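PDB 6H2E: AhlC from Aeromonas hydrophila, which is one of three components of the tripartite alpha-pore-forming toxin AHL, here in its soluble form, and probably takes part in perforating target-cell membranes. Local coordinates for residues Q34-E39 and D111-D116; S24-N29 and I194-G199. All coordinates share one frame; numbering follows the deposited sequence.

Contact 1 (Q34-E39 and D111-D116); sequences QQNVGE and DRITQD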
# COMPACT_ATOMS: atom_id res chain seq x y z
N GLN B 34 3.56 -19.67 -8.83
CA GLN B 34 2.93 -19.82 -10.14
C GLN B 34 2.54 -21.26 -10.42
O GLN B 34 1.43 -21.52 -10.93
CB GLN B 34 3.87 -19.38 -11.26
CG GLN B 34 3.96 -17.88 -11.39
CD GLN B 34 5.01 -17.48 -12.39
OE1 GLN B 34 5.94 -18.21 -12.69
NE2 GLN B 34 4.84 -16.29 -12.92
N GLN B 35 3.39 -22.23 -10.08
CA GLN B 35 3.06 -23.64 -10.40
C GLN B 35 1.99 -24.15 -9.43
O GLN B 35 1.00 -24.81 -9.87
CB GLN B 35 4.30 -24.54 -10.41
CG GLN B 35 5.34 -24.12 -11.46
CD GLN B 35 4.78 -23.90 -12.85
OE1 GLN B 35 4.40 -24.83 -13.55
NE2 GLN B 35 4.71 -22.65 -13.25
N ASN B 36 2.21 -23.87 -8.15
CA ASN B 36 1.27 -24.16 -7.04
C ASN B 36 -0.14 -23.63 -7.39
O ASN B 36 -1.12 -24.36 -7.47
CB ASN B 36 1.83 -23.60 -5.73
CG ASN B 36 0.89 -23.80 -4.56
OD1 ASN B 36 -0.16 -24.39 -4.73
ND2 ASN B 36 1.24 -23.27 -3.40
N VAL B 37 -0.22 -22.35 -7.73
CA VAL B 37 -1.48 -21.75 -8.13
C VAL B 37 -2.03 -22.45 -9.39
O VAL B 37 -3.24 -22.69 -9.49
CB VAL B 37 -1.25 -20.24 -8.31
CG1 VAL B 37 -2.04 -19.62 -9.43
CG2 VAL B 37 -1.44 -19.49 -7.01
N GLY B 38 -1.17 -22.79 -10.34
CA GLY B 38 -1.57 -23.56 -11.55
C GLY B 38 -2.22 -24.88 -11.21
O GLY B 38 -3.24 -25.23 -11.80
N GLU B 39 -1.69 -25.58 -10.21
CA GLU B 39 -2.21 -26.88 -9.81
C GLU B 39 -3.48 -26.73 -8.97
O GLU B 39 -4.33 -27.59 -9.03
CB GLU B 39 -1.19 -27.68 -9.01
CG GLU B 39 -0.06 -28.22 -9.86
CD GLU B 39 1.17 -28.64 -9.08
OE1 GLU B 39 1.23 -28.32 -7.84
OE2 GLU B 39 2.09 -29.27 -9.70
N ASP B 111 -0.70 -22.83 2.63
CA ASP B 111 0.48 -22.70 3.53
C ASP B 111 1.76 -22.54 2.71
O ASP B 111 2.60 -21.77 3.09
CB ASP B 111 0.61 -23.86 4.53
CG ASP B 111 -0.47 -23.86 5.62
OD1 ASP B 111 -1.17 -22.82 5.74
OD2 ASP B 111 -0.64 -24.90 6.32
N ARG B 112 1.89 -23.24 1.58
CA ARG B 112 3.12 -23.07 0.75
C ARG B 112 3.12 -21.72 0.03
O ARG B 112 4.19 -21.22 -0.36
CB ARG B 112 3.29 -24.20 -0.27
CG ARG B 112 3.42 -25.57 0.39
CD ARG B 112 3.18 -26.79 -0.51
NE ARG B 112 3.25 -26.46 -1.94
CZ ARG B 112 2.35 -26.80 -2.86
NH1 ARG B 112 1.28 -27.52 -2.53
NH2 ARG B 112 2.55 -26.44 -4.13
N ILE B 113 1.94 -21.12 -0.19
CA ILE B 113 1.93 -19.78 -0.81
C ILE B 113 2.42 -18.75 0.20
O ILE B 113 3.19 -17.83 -0.14
CB ILE B 113 0.56 -19.39 -1.38
CG1 ILE B 113 0.12 -20.37 -2.46
CG2 ILE B 113 0.57 -17.97 -1.97
CD1 ILE B 113 -1.29 -20.09 -2.97
N THR B 114 1.94 -18.88 1.44
CA THR B 114 2.41 -18.03 2.53
C THR B 114 3.95 -18.10 2.60
O THR B 114 4.59 -17.11 2.44
CB THR B 114 1.73 -18.45 3.85
OG1 THR B 114 0.32 -18.49 3.59
CG2 THR B 114 2.02 -17.53 5.02
N GLN B 115 4.52 -19.31 2.70
CA GLN B 115 5.99 -19.50 2.92
C GLN B 115 6.75 -18.86 1.77
O GLN B 115 7.60 -18.05 1.98
CB GLN B 115 6.36 -20.98 3.13
CG GLN B 115 5.90 -21.56 4.47
CD GLN B 115 6.38 -20.76 5.66
OE1 GLN B 115 5.70 -20.61 6.66
NE2 GLN B 115 7.57 -20.17 5.55
N ASP B 116 6.34 -19.13 0.54
CA ASP B 116 7.06 -18.61 -0.60
C ASP B 116 6.94 -17.07 -0.64
O ASP B 116 7.91 -16.36 -1.01
CB ASP B 116 6.61 -19.35 -1.87
CG ASP B 116 7.25 -20.74 -2.05
OD1 ASP B 116 8.51 -20.81 -2.18
OD2 ASP B 116 6.48 -21.75 -2.07

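Contact 2 (S24-N29 and I194-G199); sequences SGLPQN and IQRQQG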
# COMPACT_ATOMS: atom_id res chain seq x y z
N SER B 24 6.96 -12.54 -15.54
CA SER B 24 8.16 -13.29 -15.95
C SER B 24 9.42 -12.67 -15.34
O SER B 24 9.42 -11.52 -14.89
CB SER B 24 8.24 -13.33 -17.43
OG SER B 24 8.27 -12.02 -17.93
N GLY B 25 10.48 -13.48 -15.31
CA GLY B 25 11.78 -13.01 -14.89
C GLY B 25 11.85 -12.82 -13.40
O GLY B 25 12.54 -11.93 -12.89
N LEU B 26 11.17 -13.70 -12.66
CA LEU B 26 11.15 -13.54 -11.23
C LEU B 26 11.94 -14.67 -10.58
O LEU B 26 12.23 -15.68 -11.20
CB LEU B 26 9.69 -13.49 -10.75
CG LEU B 26 8.96 -12.18 -11.05
CD1 LEU B 26 7.45 -12.32 -10.83
CD2 LEU B 26 9.51 -11.04 -10.20
N PRO B 27 12.33 -14.51 -9.32
CA PRO B 27 12.95 -15.58 -8.53
C PRO B 27 12.20 -16.90 -8.38
O PRO B 27 11.00 -16.98 -8.67
CB PRO B 27 12.95 -14.94 -7.14
CG PRO B 27 13.22 -13.49 -7.43
CD PRO B 27 12.34 -13.21 -8.63
N GLN B 28 12.91 -17.90 -7.84
CA GLN B 28 12.42 -19.27 -7.78
C GLN B 28 11.13 -19.30 -6.94
O GLN B 28 10.15 -19.96 -7.29
CB GLN B 28 13.50 -20.21 -7.23
CG GLN B 28 13.00 -21.65 -6.98
CD GLN B 28 12.80 -22.41 -8.26
OE1 GLN B 28 13.62 -22.33 -9.17
NE2 GLN B 28 11.72 -23.19 -8.34
N ASN B 29 11.14 -18.54 -5.85
CA ASN B 29 10.05 -18.46 -4.91
C ASN B 29 8.79 -17.96 -5.59
O ASN B 29 7.73 -18.40 -5.26
CB ASN B 29 10.43 -17.59 -3.72
CG ASN B 29 11.63 -18.17 -3.01
OD1 ASN B 29 12.76 -17.96 -3.45
ND2 ASN B 29 11.38 -18.95 -1.98
N ILE B 194 12.03 -4.34 -7.97
CA ILE B 194 11.27 -4.14 -6.74
C ILE B 194 9.78 -3.93 -7.08
O ILE B 194 8.90 -4.52 -6.39
CB ILE B 194 11.86 -2.93 -5.99
CG1 ILE B 194 13.17 -3.32 -5.30
CG2 ILE B 194 10.88 -2.31 -4.98
CD1 ILE B 194 13.86 -2.14 -4.73
N GLN B 195 9.53 -3.12 -8.13
CA GLN B 195 8.20 -2.75 -8.57
C GLN B 195 7.49 -4.00 -9.11
O GLN B 195 6.38 -4.27 -8.72
CB GLN B 195 8.29 -1.61 -9.58
CG GLN B 195 6.94 -1.22 -10.17
CD GLN B 195 7.13 -0.12 -11.20
OE1 GLN B 195 6.91 1.06 -10.91
NE2 GLN B 195 7.58 -0.49 -12.39
N ARG B 196 8.19 -4.81 -9.90
CA ARG B 196 7.66 -6.09 -10.38
C ARG B 196 7.32 -6.97 -9.17
O ARG B 196 6.29 -7.60 -9.12
CB ARG B 196 8.63 -6.81 -11.32
CG ARG B 196 8.39 -6.61 -12.82
CD ARG B 196 9.39 -7.38 -13.70
NE ARG B 196 10.70 -6.74 -13.83
CZ ARG B 196 11.90 -7.27 -13.50
NH1 ARG B 196 12.00 -8.38 -12.76
NH2 ARG B 196 13.00 -6.68 -13.93
N GLN B 197 8.20 -7.05 -8.19
CA GLN B 197 7.95 -7.96 -7.09
C GLN B 197 6.75 -7.52 -6.25
O GLN B 197 6.02 -8.37 -5.71
CB GLN B 197 9.21 -8.13 -6.24
CG GLN B 197 10.06 -9.24 -6.83
CD GLN B 197 11.52 -9.18 -6.47
OE1 GLN B 197 12.40 -9.38 -7.32
NE2 GLN B 197 11.77 -8.97 -5.19
N GLN B 198 6.61 -6.22 -6.07
CA GLN B 198 5.58 -5.67 -5.23
C GLN B 198 4.25 -5.93 -5.92
O GLN B 198 3.36 -6.46 -5.29
CB GLN B 198 5.85 -4.18 -4.93
CG GLN B 198 6.71 -3.96 -3.69
CD GLN B 198 7.31 -2.58 -3.53
OE1 GLN B 198 7.05 -1.65 -4.30
NE2 GLN B 198 8.13 -2.42 -2.51
N GLY B 199 4.17 -5.67 -7.24
CA GLY B 199 3.00 -6.08 -8.10
C GLY B 199 2.70 -7.56 -7.95
O GLY B 199 1.54 -7.96 -7.72

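Contact 1 (Q34-E39 and D111-D116)
The side-chain amide of Asn36 is the polar centre here: it lies over one face of the Arg112 guanidinium and sends its nitrogen past Ile113, where ND2 is hydrogen-bonded to the carbonyl oxygen of Ala109, one turn before Ile113. Amide and guanidinium are stacked with their planes 24° apart. Arg112 NH2 sits 3.1 Å from Asn36 CG and 3.3 Å from Asn36 CB, while Asn36 OD1 is 3.5 Å from Arg112 NH2 at an angle too poor for a bond. CG of Asn36 stands anti to its own backbone N (chi1 178°), which carries the amide out toward helix 78-150; the Arg112 chain is bent at chi3. Helices 28-71 and 78-150 run antiparallel here, two members of the long helical bundle that makes up this alpha-helical toxin component, their local axes 10.3 Å apart at 163°. Deeper in, Ile113 CG1 lies 3.2 Å from Asn36 ND2, and Ile113 CD1 meets Val37 CG2 at 4.1 Å, the two side chains crossing at about a right angle. Phe207 of helix 166-236 packs on both Val37 and Ile113. Toward the surface, Glu39 OE1 stays 4.4 Å from Arg112 NH2, beyond a salt bridge, though the opposite charges may still attract weakly.

Contact 2 (S24-N29 and I194-G199)
Leu26 CD2 rests 3.9 Å from Gln197 CG, the closest apolar contact between segments 24-29 and 194-199, where the loop that leads into helix 28-71 meets helix 166-236 of the long helical bundle. The two side chains slide past each other in opposite directions, and the methyl lies against the aliphatic part of the glutamine rather than its amide. Next along the loop, the Pro27 ring crosses the Gln197 side chain obliquely, with CD 4.0 Å from Gln197 OE1. The Arg196 chain bends at chi3 (-79°) and reaches across to the loop at Gly25; its guanidinium has Leu26 CD2 at the edge, and NH1 ends 3.6 Å from Gly25 O. No hydrogen bond joins the two segments, and the fit rests on van der Waals packing, with Gly25 O near but not bonded to Arg196 NH1. Pro27 holds the N-cap position of helix 28-71, which places this patch right where the loop gives way to helix. On the other side of Leu26 the loop turns at Gly25, whose positive phi (74°) suits a residue without a side chain. Further out, Ile123 and Leu127 of helix 78-150 pack against Gln197, whereas Arg196 packs on Gln15 of the third subunit, and Ser24 OG makes a weak hydrogen bond to NE2 of that same Gln15.

Overall arrangement
From the N terminus the chain runs through helix 5-20 into the loop that supplies the first half of contact 2, then directly into helix 28-71, which supplies the first half of contact 1. After the turn into helix 78-150, contact 1 closes a loop with 71 residues between its segments, almost all helical. The chain goes on into helix 166-236, where contact 2 closes a wider loop that encloses the first. The two are therefore nested, not crossed. Their centres lie 14 Å apart, and Asp116 OD1 touches Asn29 ND2 between them. Together they tie the loop before helix 28-71, and its first turns, to helices 166-236 and 78-150 respectively, contact 1 in the buried interior and contact 2 nearer the surface.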